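Local coordinates for protein nucleoside phosphorylase, putative (Trypanosoma brucei, PDB 3BJE) that catalyses, as a homodimeric uridine phosphorylase, the phosphate-dependent cleavage of uridine to uracil and ribose 1-phosphate, at residues A[33-38]-A[108-113]; A[314-319]-A[325-330]; A[164-169]-A[279-284]. One frame throughout, in Å; residues are numbered along the deposited sequence. Where two conformers were deposited one is given.

Interaction 1. Residues A[33-38]-A[108-113]. With R1P (1-O-phosphono-alpha-D-ribofuranose), chain E.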
loop_
_atom_site.group_PDB
_atom_site.type_symbol
_atom_site.label_atom_id
_atom_site.label_comp_id
_atom_site.label_asym_id
_atom_site.label_seq_id
_atom_site.Cartn_x
_atom_site.Cartn_y
_atom_site.Cartn_z
ATOM N N LEU A 33 -3.428 16.280 -1.414
ATOM C CA LEU A 33 -4.365 15.448 -2.164
ATOM C C LEU A 33 -5.005 14.304 -1.384
ATOM O O LEU A 33 -6.195 14.023 -1.571
ATOM C CB LEU A 33 -3.667 14.882 -3.391
ATOM C CG LEU A 33 -4.493 14.143 -4.420
ATOM C CD1 LEU A 33 -5.650 15.017 -4.933
ATOM C CD2 LEU A 33 -3.585 13.729 -5.578
ATOM N N HIS A 34 -4.232 13.640 -0.544
ATOM C CA HIS A 34 -4.714 12.466 0.202
ATOM C C HIS A 34 -4.954 12.789 1.660
ATOM O O HIS A 34 -6.023 12.518 2.201
ATOM C CB HIS A 34 -3.718 11.298 0.070
ATOM C CG HIS A 34 -3.504 10.866 -1.348
ATOM N ND1 HIS A 34 -2.550 11.421 -2.170
ATOM C CD2 HIS A 34 -4.142 9.929 -2.091
ATOM C CE1 HIS A 34 -2.637 10.872 -3.374
ATOM N NE2 HIS A 34 -3.584 9.948 -3.341
ATOM N N LEU A 35 -3.936 13.358 2.290
ATOM C CA LEU A 35 -4.030 13.913 3.633
ATOM C C LEU A 35 -4.678 15.294 3.525
ATOM O O LEU A 35 -4.091 16.228 2.971
ATOM C CB LEU A 35 -2.636 13.998 4.251
ATOM C CG LEU A 35 -2.529 14.752 5.569
ATOM C CD1 LEU A 35 -3.303 14.042 6.726
ATOM C CD2 LEU A 35 -1.053 14.964 5.894
ATOM N N LYS A 36 -5.912 15.404 4.010
ATOM C CA LYS A 36 -6.698 16.616 3.822
ATOM C C LYS A 36 -6.510 17.576 4.978
ATOM O O LYS A 36 -7.443 17.928 5.700
ATOM C CB LYS A 36 -8.168 16.252 3.601
ATOM C CG LYS A 36 -8.404 15.467 2.319
ATOM C CD LYS A 36 -7.962 16.264 1.096
ATOM C CE LYS A 36 -8.600 15.773 -0.173
ATOM N NZ LYS A 36 -8.023 16.488 -1.354
ATOM N N CYS A 37 -5.268 18.020 5.110
ATOM C CA CYS A 37 -4.812 18.846 6.217
ATOM C C CYS A 37 -4.140 20.079 5.635
ATOM O O CYS A 37 -3.533 20.008 4.566
ATOM C CB CYS A 37 -3.820 18.039 7.047
ATOM S SG CYS A 37 -3.226 18.842 8.519
ATOM N N LYS A 38 -4.295 21.218 6.311
ATOM C CA LYS A 38 -3.680 22.475 5.870
ATOM C C LYS A 38 -2.433 22.705 6.703
ATOM O O LYS A 38 -2.314 22.142 7.792
ATOM C CB LYS A 38 -4.659 23.643 6.060
ATOM C CG LYS A 38 -6.041 23.383 5.497
ATOM C CD LYS A 38 -6.891 24.647 5.487
ATOM C CE LYS A 38 -8.324 24.342 5.074
ATOM N NZ LYS A 38 -9.085 23.714 6.194
ATOM N N HIS A 108 5.704 16.768 4.050
ATOM C CA HIS A 108 6.824 17.606 3.577
ATOM C C HIS A 108 6.357 18.898 2.941
ATOM O O HIS A 108 6.844 19.969 3.317
ATOM C CB HIS A 108 7.725 16.805 2.633
ATOM C CG HIS A 108 8.923 17.553 2.155
ATOM N ND1 HIS A 108 9.734 18.261 3.011
ATOM C CD2 HIS A 108 9.448 17.709 0.913
ATOM C CE1 HIS A 108 10.707 18.830 2.314
ATOM N NE2 HIS A 108 10.552 18.516 1.040
ATOM N N ALA A 109 5.380 18.804 2.042
ATOM C CA ALA A 109 4.806 19.989 1.419
ATOM C C ALA A 109 4.075 20.884 2.431
ATOM O O ALA A 109 4.224 22.108 2.421
ATOM C CB ALA A 109 3.866 19.581 0.252
ATOM N N LEU A 110 3.294 20.286 3.325
ATOM C CA LEU A 110 2.603 21.097 4.327
ATOM C C LEU A 110 3.560 21.872 5.244
ATOM O O LEU A 110 3.271 23.014 5.645
ATOM C CB LEU A 110 1.648 20.243 5.142
ATOM C CG LEU A 110 0.436 19.728 4.362
ATOM C CD1 LEU A 110 -0.324 18.730 5.214
ATOM C CD2 LEU A 110 -0.491 20.855 3.945
ATOM N N LYS A 111 4.694 21.262 5.573
ATOM C CA LYS A 111 5.653 21.907 6.464
ATOM C C LYS A 111 6.614 22.850 5.764
ATOM O O LYS A 111 7.041 23.846 6.354
ATOM C CB LYS A 111 6.416 20.861 7.255
ATOM C CG LYS A 111 5.544 20.248 8.346
ATOM C CD LYS A 111 5.365 21.200 9.546
ATOM C CE LYS A 111 4.239 20.749 10.461
ATOM N NZ LYS A 111 4.006 21.685 11.595
ATOM N N GLU A 112 6.987 22.541 4.525
ATOM C CA GLU A 112 8.090 23.271 3.883
ATOM C C GLU A 112 7.743 23.992 2.577
ATOM O O GLU A 112 8.573 24.750 2.055
ATOM C CB GLU A 112 9.286 22.348 3.694
ATOM C CG GLU A 112 9.870 21.854 4.996
ATOM C CD GLU A 112 11.193 21.144 4.816
ATOM O OE1 GLU A 112 12.126 21.755 4.227
ATOM O OE2 GLU A 112 11.318 19.998 5.302
ATOM N N TYR A 113 6.533 23.794 2.046
ATOM C CA TYR A 113 6.085 24.618 0.925
ATOM C C TYR A 113 5.220 25.750 1.466
ATOM O O TYR A 113 4.157 25.513 2.051
ATOM C CB TYR A 113 5.332 23.813 -0.144
ATOM C CG TYR A 113 5.024 24.651 -1.367
ATOM C CD1 TYR A 113 6.035 25.054 -2.223
ATOM C CD2 TYR A 113 3.726 25.081 -1.637
ATOM C CE1 TYR A 113 5.765 25.831 -3.333
ATOM C CE2 TYR A 113 3.446 25.869 -2.754
ATOM C CZ TYR A 113 4.474 26.237 -3.588
ATOM O OH TYR A 113 4.215 27.021 -4.690
HETATM C C5 R1P E . -3.912 7.350 -5.632
HETATM O O5 R1P E . -4.589 8.599 -5.472
HETATM C C4 R1P E . -4.942 6.232 -5.753
HETATM O O4 R1P E . -5.863 6.469 -6.832
HETATM C C1 R1P E . -5.800 5.453 -7.836
HETATM C C2 R1P E . -4.420 4.832 -7.581
HETATM O O2 R1P E . -4.237 3.534 -8.178
HETATM C C3 R1P E . -4.304 4.885 -6.057
HETATM O O3 R1P E . -5.061 3.850 -5.412
HETATM O O1 R1P E . -6.946 4.536 -7.820
HETATM P P R1P E . -8.316 4.652 -6.952
HETATM O O1P R1P E . -7.719 4.502 -5.532
HETATM O O2P R1P E . -9.176 3.462 -7.346
HETATM O O3P R1P E . -8.886 5.989 -7.308
#
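Leu110, on the last turn of helix 97-112, packs against Leu35 and Cys37 in a small apolar contact that seats the loop ahead of strand 45-49 on the helix. Leu110 carries the helix's side of it with both methyls. CD1 reaches Leu35 CD2 at 3.9 Å and Cys37 CB at 4.0 Å, the two leucines crossing at a slant. CD2 lies over the backbone instead, 3.2 Å from Cys37 O and 3.8 Å from Lys38 C. A branched apolar residue suits this place because its forked end can meet two side chains and a stretch of main chain together. Cys37 O pays a price: buried beneath the leucine, it has no hydrogen-bonding partner in the model. With SG of the small Cys37 side chain anti to the backbone N (chi1 -176°), the thiol is not the nearest group, and CB makes the approach to Leu110 CD1.

Polar ties hold the loop in the same place: Glu106, one helical turn before Leu110, accepts from Leu35 N and pairs with His34 ND1, while Ser39 OG bonds to Leu110 O. Lys36 centres an inverse gamma turn, and its NZ bonds to Leu33 O at 3.1 Å, from above the carbonyl plane rather than on a lone pair.

With ND1 engaged by Glu106, the His34 ring presents NE2 in its own plane to O5 of 1-O-phosphono-alpha-D-ribofuranose, a nearly straight bond of 2.7 Å. Glu106 thus probably helps, from the second shell, to hold the ring's rotation, with Phe250 of the second subunit edge-to-face against it. Arg54, Arg145, Thr148 and Glu294 of the second subunit bind the same sugar phosphate. A histidine lent across the dimer interface to the ribose 5'-hydroxyl is characteristic of uridine phosphorylases and the related hexameric purine nucleoside phosphorylases.

Interaction 2. Residues A[314-319]-A[325-330]. With URA (uracil), chain D.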
loop_
_atom_site.group_PDB
_atom_site.type_symbol
_atom_site.label_atom_id
_atom_site.label_comp_id
_atom_site.label_asym_id
_atom_site.label_seq_id
_atom_site.Cartn_x
_atom_site.Cartn_y
_atom_site.Cartn_z
ATOM N N VAL A 314 2.829 -3.230 18.440
ATOM C CA VAL A 314 2.365 -4.286 19.308
ATOM C C VAL A 314 2.394 -5.622 18.551
ATOM O O VAL A 314 1.869 -5.724 17.443
ATOM C CB VAL A 314 0.921 -3.977 19.834
ATOM C CG1 VAL A 314 0.382 -5.099 20.722
ATOM C CG2 VAL A 314 0.892 -2.648 20.597
ATOM N N VAL A 315 2.973 -6.648 19.178
ATOM C CA VAL A 315 3.097 -7.962 18.536
ATOM C C VAL A 315 1.759 -8.685 18.628
ATOM O O VAL A 315 1.375 -9.149 19.697
ATOM C CB VAL A 315 4.237 -8.798 19.162
ATOM C CG1 VAL A 315 4.331 -10.220 18.546
ATOM C CG2 VAL A 315 5.560 -8.074 19.010
ATOM N N VAL A 316 1.037 -8.754 17.511
ATOM C CA VAL A 316 -0.273 -9.411 17.462
ATOM C C VAL A 316 -0.245 -10.776 16.772
ATOM O O VAL A 316 -1.241 -11.497 16.778
ATOM C CB VAL A 316 -1.324 -8.527 16.777
ATOM C CG1 VAL A 316 -1.472 -7.191 17.512
ATOM C CG2 VAL A 316 -0.958 -8.293 15.304
ATOM N N SER A 317 0.892 -11.129 16.186
ATOM C CA SER A 317 1.042 -12.429 15.553
ATOM C C SER A 317 2.394 -13.002 15.912
ATOM O O SER A 317 3.430 -12.392 15.666
ATOM C CB SER A 317 0.918 -12.312 14.038
ATOM O OG SER A 317 1.178 -13.563 13.424
ATOM N N LYS A 318 2.381 -14.172 16.537
ATOM C CA LYS A 318 3.612 -14.881 16.814
ATOM C C LYS A 318 3.663 -15.942 15.754
ATOM O O LYS A 318 2.800 -16.816 15.679
ATOM C CB LYS A 318 3.631 -15.495 18.214
ATOM C CG LYS A 318 4.049 -14.526 19.328
ATOM C CD LYS A 318 5.466 -13.938 19.169
ATOM C CE LYS A 318 6.596 -14.969 19.168
ATOM N NZ LYS A 318 6.998 -15.414 20.528
ATOM N N ARG A 319 4.673 -15.817 14.909
ATOM C CA ARG A 319 4.821 -16.654 13.750
ATOM C C ARG A 319 5.645 -17.896 14.130
ATOM O O ARG A 319 5.711 -18.854 13.369
ATOM C CB ARG A 319 5.481 -15.830 12.631
ATOM C CG ARG A 319 4.723 -14.510 12.251
ATOM C CD ARG A 319 3.500 -14.761 11.356
ATOM N NE ARG A 319 3.771 -15.654 10.219
ATOM C CZ ARG A 319 4.304 -15.283 9.051
ATOM N NH1 ARG A 319 4.621 -14.011 8.823
ATOM N NH2 ARG A 319 4.513 -16.192 8.102
ATOM N N MET A 325 -2.470 -15.690 16.852
ATOM C CA MET A 325 -2.715 -14.249 16.798
ATOM C C MET A 325 -3.386 -13.781 18.083
ATOM O O MET A 325 -4.133 -14.531 18.717
ATOM C CB MET A 325 -3.576 -13.874 15.600
ATOM C CG MET A 325 -2.807 -13.874 14.273
ATOM S SD MET A 325 -3.642 -12.849 13.056
ATOM C CE MET A 325 -3.268 -11.199 13.659
ATOM N N PHE A 326 -3.115 -12.532 18.451
ATOM C CA PHE A 326 -3.577 -11.971 19.714
ATOM C C PHE A 326 -4.319 -10.678 19.424
ATOM O O PHE A 326 -3.743 -9.586 19.431
ATOM C CB PHE A 326 -2.395 -11.766 20.665
ATOM C CG PHE A 326 -1.588 -13.013 20.875
ATOM C CD1 PHE A 326 -1.891 -13.887 21.912
ATOM C CD2 PHE A 326 -0.555 -13.340 20.001
ATOM C CE1 PHE A 326 -1.157 -15.061 22.091
ATOM C CE2 PHE A 326 0.181 -14.511 20.170
ATOM C CZ PHE A 326 -0.118 -15.370 21.216
ATOM N N LEU A 327 -5.604 -10.833 19.128
ATOM C CA LEU A 327 -6.481 -9.721 18.814
ATOM C C LEU A 327 -7.520 -9.628 19.924
ATOM O O LEU A 327 -7.469 -10.396 20.890
ATOM C CB LEU A 327 -7.142 -9.952 17.446
ATOM C CG LEU A 327 -6.179 -10.247 16.285
ATOM C CD1 LEU A 327 -6.933 -10.627 15.003
ATOM C CD2 LEU A 327 -5.233 -9.067 16.032
ATOM N N GLY A 328 -8.444 -8.682 19.805
ATOM C CA GLY A 328 -9.516 -8.532 20.796
ATOM C C GLY A 328 -9.133 -7.735 22.038
ATOM O O GLY A 328 -8.330 -6.800 21.974
ATOM N N ASP A 329 -9.719 -8.113 23.171
ATOM C CA ASP A 329 -9.580 -7.361 24.423
ATOM C C ASP A 329 -8.130 -7.210 24.875
ATOM O O ASP A 329 -7.724 -6.132 25.317
ATOM C CB ASP A 329 -10.386 -8.032 25.548
ATOM C CG ASP A 329 -11.886 -7.884 25.366
ATOM O OD1 ASP A 329 -12.318 -7.280 24.361
ATOM O OD2 ASP A 329 -12.638 -8.376 26.234
ATOM N N GLN A 330 -7.370 -8.299 24.788
ATOM C CA GLN A 330 -5.948 -8.298 25.162
ATOM C C GLN A 330 -5.152 -7.263 24.363
ATOM O O GLN A 330 -4.302 -6.559 24.909
ATOM C CB GLN A 330 -5.352 -9.696 24.956
ATOM C CG GLN A 330 -5.353 -10.179 23.487
ATOM C CD GLN A 330 -5.094 -11.661 23.351
ATOM O OE1 GLN A 330 -4.369 -12.254 24.154
ATOM N NE2 GLN A 330 -5.689 -12.272 22.333
HETATM N N1 URA D . 0.901 -6.896 10.798
HETATM C C2 URA D . 1.714 -7.401 9.844
HETATM O O2 URA D . 2.082 -6.704 8.845
HETATM N N3 URA D . 2.126 -8.656 9.929
HETATM C C4 URA D . 1.749 -9.450 10.950
HETATM O O4 URA D . 2.174 -10.618 10.978
HETATM C C5 URA D . 0.907 -8.958 11.928
HETATM C C6 URA D . 0.487 -7.645 11.824
#
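Met325 opens the segment as the antiparallel, non-hydrogen-bonded partner of Ser317, the two CA atoms 4.4 Å apart. Their side chains project from the same face of the sheet, where Met325 CG meets Ser317 CB. The long, flexible methionine bends at its last torsion (chi3 74°), which carries CE back to Val316 CG2 at 4.1 Å. Next, Phe326 N donates to Val316 O at 2.7 Å; the donor is tilted 28° from the carbonyl plane. The same oxygen receives a CA-H...O contact from Met325 CA at 3.1 Å, so neighbouring residues of one segment grip a single carbonyl. The Phe326 ring lies obliquely against the aliphatic part of Lys318, Phe326 CE2 to Lys318 CG 4.0 Å, while the lysine's bent chain delivers NZ to Glu322 and Val156 O. Leu327 then brings CD2 to Val316 CB at 4.0 Å, and it also packs on Leu33 of the second subunit. Glycine suits the N-cap of helix 329-348, because at Gly328's backbone angles a side chain would jam against Leu327 O. Gln330 NE2 reaches back to that oxygen at 3.0 Å in the carbonyl plane. On the strand, compact Val316 and Ser317 line the uracil: Val316 CG2 lies 3.8 Å from C6. Gln254 and Arg256 bind its polar groups. The returning chain backs Val316, and the strand end forms part of the nucleobase pocket of a uridine phosphorylase.

Interaction 3. Residues A[164-169]-A[279-284]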
loop_
_atom_site.group_PDB
_atom_site.type_symbol
_atom_site.label_atom_id
_atom_site.label_comp_id
_atom_site.label_asym_id
_atom_site.label_seq_id
_atom_site.Cartn_x
_atom_site.Cartn_y
_atom_site.Cartn_z
ATOM N N THR A 164 11.591 -0.210 16.981
ATOM C CA THR A 164 12.523 -0.278 15.864
ATOM C C THR A 164 13.821 0.458 16.159
ATOM O O THR A 164 13.778 1.603 16.627
ATOM C CB THR A 164 11.907 0.376 14.606
ATOM O OG1 THR A 164 10.720 -0.341 14.239
ATOM C CG2 THR A 164 12.903 0.384 13.426
ATOM N N ARG A 165 14.955 -0.227 15.964
ATOM C CA ARG A 165 16.240 0.447 15.824
ATOM C C ARG A 165 16.561 0.459 14.328
ATOM O O ARG A 165 16.267 1.422 13.664
ATOM C CB ARG A 165 17.349 -0.193 16.665
ATOM C CG ARG A 165 18.589 0.676 16.697
ATOM C CD ARG A 165 19.729 0.083 17.497
ATOM N NE ARG A 165 19.509 0.039 18.947
ATOM C CZ ARG A 165 19.385 -1.082 19.669
ATOM N NH1 ARG A 165 19.413 -2.278 19.098
ATOM N NH2 ARG A 165 19.220 -1.007 20.985
ATOM N N HIS A 166 17.112 -0.627 13.778
ATOM C CA HIS A 166 17.347 -0.703 12.330
ATOM C C HIS A 166 16.133 -1.277 11.622
ATOM O O HIS A 166 15.251 -1.858 12.246
ATOM C CB HIS A 166 18.594 -1.549 12.033
ATOM C CG HIS A 166 19.848 -0.983 12.630
ATOM N ND1 HIS A 166 20.314 -1.364 13.868
ATOM C CD2 HIS A 166 20.714 -0.041 12.177
ATOM C CE1 HIS A 166 21.418 -0.692 14.150
ATOM N NE2 HIS A 166 21.694 0.108 13.134
ATOM N N ALA A 167 16.084 -1.063 10.313
ATOM C CA ALA A 167 14.996 -1.559 9.482
ATOM C C ALA A 167 15.552 -2.218 8.223
ATOM O O ALA A 167 16.533 -1.757 7.654
ATOM C CB ALA A 167 14.096 -0.416 9.076
ATOM N N ILE A 168 14.895 -3.297 7.806
ATOM C CA ILE A 168 15.123 -3.919 6.507
ATOM C C ILE A 168 13.925 -3.637 5.625
ATOM O O ILE A 168 12.794 -3.965 5.989
ATOM C CB ILE A 168 15.273 -5.434 6.626
ATOM C CG1 ILE A 168 16.457 -5.801 7.532
ATOM C CG2 ILE A 168 15.466 -6.076 5.232
ATOM C CD1 ILE A 168 16.292 -7.154 8.211
ATOM N N GLY A 169 14.168 -2.999 4.479
ATOM C CA GLY A 169 13.148 -2.789 3.463
ATOM C C GLY A 169 13.110 -3.967 2.526
ATOM O O GLY A 169 13.966 -4.104 1.669
ATOM N N PHE A 279 22.834 -10.002 14.073
ATOM C CA PHE A 279 23.657 -8.962 13.504
ATOM C C PHE A 279 24.642 -8.517 14.557
ATOM O O PHE A 279 24.240 -8.018 15.601
ATOM C CB PHE A 279 22.793 -7.777 13.068
ATOM C CG PHE A 279 21.642 -8.160 12.162
ATOM C CD1 PHE A 279 21.875 -8.864 10.988
ATOM C CD2 PHE A 279 20.334 -7.827 12.492
ATOM C CE1 PHE A 279 20.849 -9.230 10.170
ATOM C CE2 PHE A 279 19.280 -8.186 11.655
ATOM C CZ PHE A 279 19.542 -8.884 10.489
ATOM N N ASN A 280 25.926 -8.707 14.277
ATOM C CA ASN A 280 26.994 -8.249 15.168
ATOM C C ASN A 280 27.313 -6.805 14.829
ATOM O O ASN A 280 28.134 -6.521 13.956
ATOM C CB ASN A 280 28.216 -9.137 15.005
ATOM C CG ASN A 280 27.957 -10.558 15.465
ATOM O OD1 ASN A 280 27.411 -10.780 16.548
ATOM N ND2 ASN A 280 28.334 -11.528 14.640
ATOM N N LEU A 281 26.635 -5.889 15.509
ATOM C CA LEU A 281 26.701 -4.474 15.168
ATOM C C LEU A 281 27.551 -3.673 16.161
ATOM O O LEU A 281 27.968 -4.183 17.209
ATOM C CB LEU A 281 25.285 -3.912 15.044
ATOM C CG LEU A 281 24.420 -4.660 14.023
ATOM C CD1 LEU A 281 23.051 -3.997 13.880
ATOM C CD2 LEU A 281 25.102 -4.697 12.660
ATOM N N SER A 282 27.809 -2.416 15.812
ATOM C CA SER A 282 28.785 -1.592 16.542
ATOM C C SER A 282 28.498 -1.521 18.026
ATOM O O SER A 282 29.421 -1.551 18.831
ATOM C CB SER A 282 28.849 -0.175 15.970
ATOM O OG SER A 282 27.631 0.518 16.174
ATOM N N ASN A 283 27.226 -1.415 18.391
ATOM C CA ASN A 283 26.852 -1.286 19.801
ATOM C C ASN A 283 26.283 -2.578 20.384
ATOM O O ASN A 283 25.606 -2.547 21.408
ATOM C CB ASN A 283 25.861 -0.128 19.968
ATOM C CG ASN A 283 26.466 1.225 19.576
ATOM O OD1 ASN A 283 25.886 1.973 18.780
ATOM N ND2 ASN A 283 27.639 1.541 20.134
ATOM N N GLY A 284 26.567 -3.709 19.737
ATOM C CA GLY A 284 26.133 -5.015 20.220
ATOM C C GLY A 284 25.340 -5.811 19.206
ATOM O O GLY A 284 25.189 -5.406 18.054
#
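His166 lays its imidazole against the end of Leu281: CD1 of the leucine sits 3.7 Å from CE1 and 3.8 Å from ND1, approaching the ring obliquely. The two side chains come from opposite directions, and the backbones stay well apart; the nearest CA atoms, those of His166 and Phe279, are 10.5 Å from each other. Histidine suits this position because its ring can offer carbon to the leucine while ND1 bonds to Glu286, a residue of strand 284-292 that also forms a salt bridge with Arg165. Two residues further along the chain, Ile168 extends CD1 to the Phe279 ring at CZ, a looser meeting at 4.3 Å. Both are large apolar residues, long enough to meet although the two segments share no hydrogen bond, and both also rest on Thr243 and Val288. Asp187 of helix 186-198 touches His166 and Leu281 alike. Beyond Leu281 the chain reverses through a type I turn, with Leu281 N bonded to Gly284 O (3.0 Å) and Gly284 N to Leu281 O (2.9 Å). Paired backbone bonds of this kind around a two-residue turn define a tight beta hairpin, here joining strands 279-281 and 284-292 and packing its first strand against the bent strand 161-169.

Overall arrangement
All three contacts are mostly buried, but they serve different parts of the fold. Interactions 1 and 2 lie on opposite sides of the chain's centre, about 34 Å apart between centres, and both touch the second subunit. Interaction 1 anchors the loop that carries a histidine into the partner's ribose site, whereas interaction 2 lines the uracil pocket of its own chain, so a complete active site draws on both subunits. Interaction 3 touches no other chain and lies away from the annotated sites, yet it is tied to interaction 2 through neighbouring strands 161-169 and 308-318. Chemically, interaction 2 alone has a hydrogen bond between its segments; the other two rest on van der Waals contact, in interaction 3 partly against an imidazole ring.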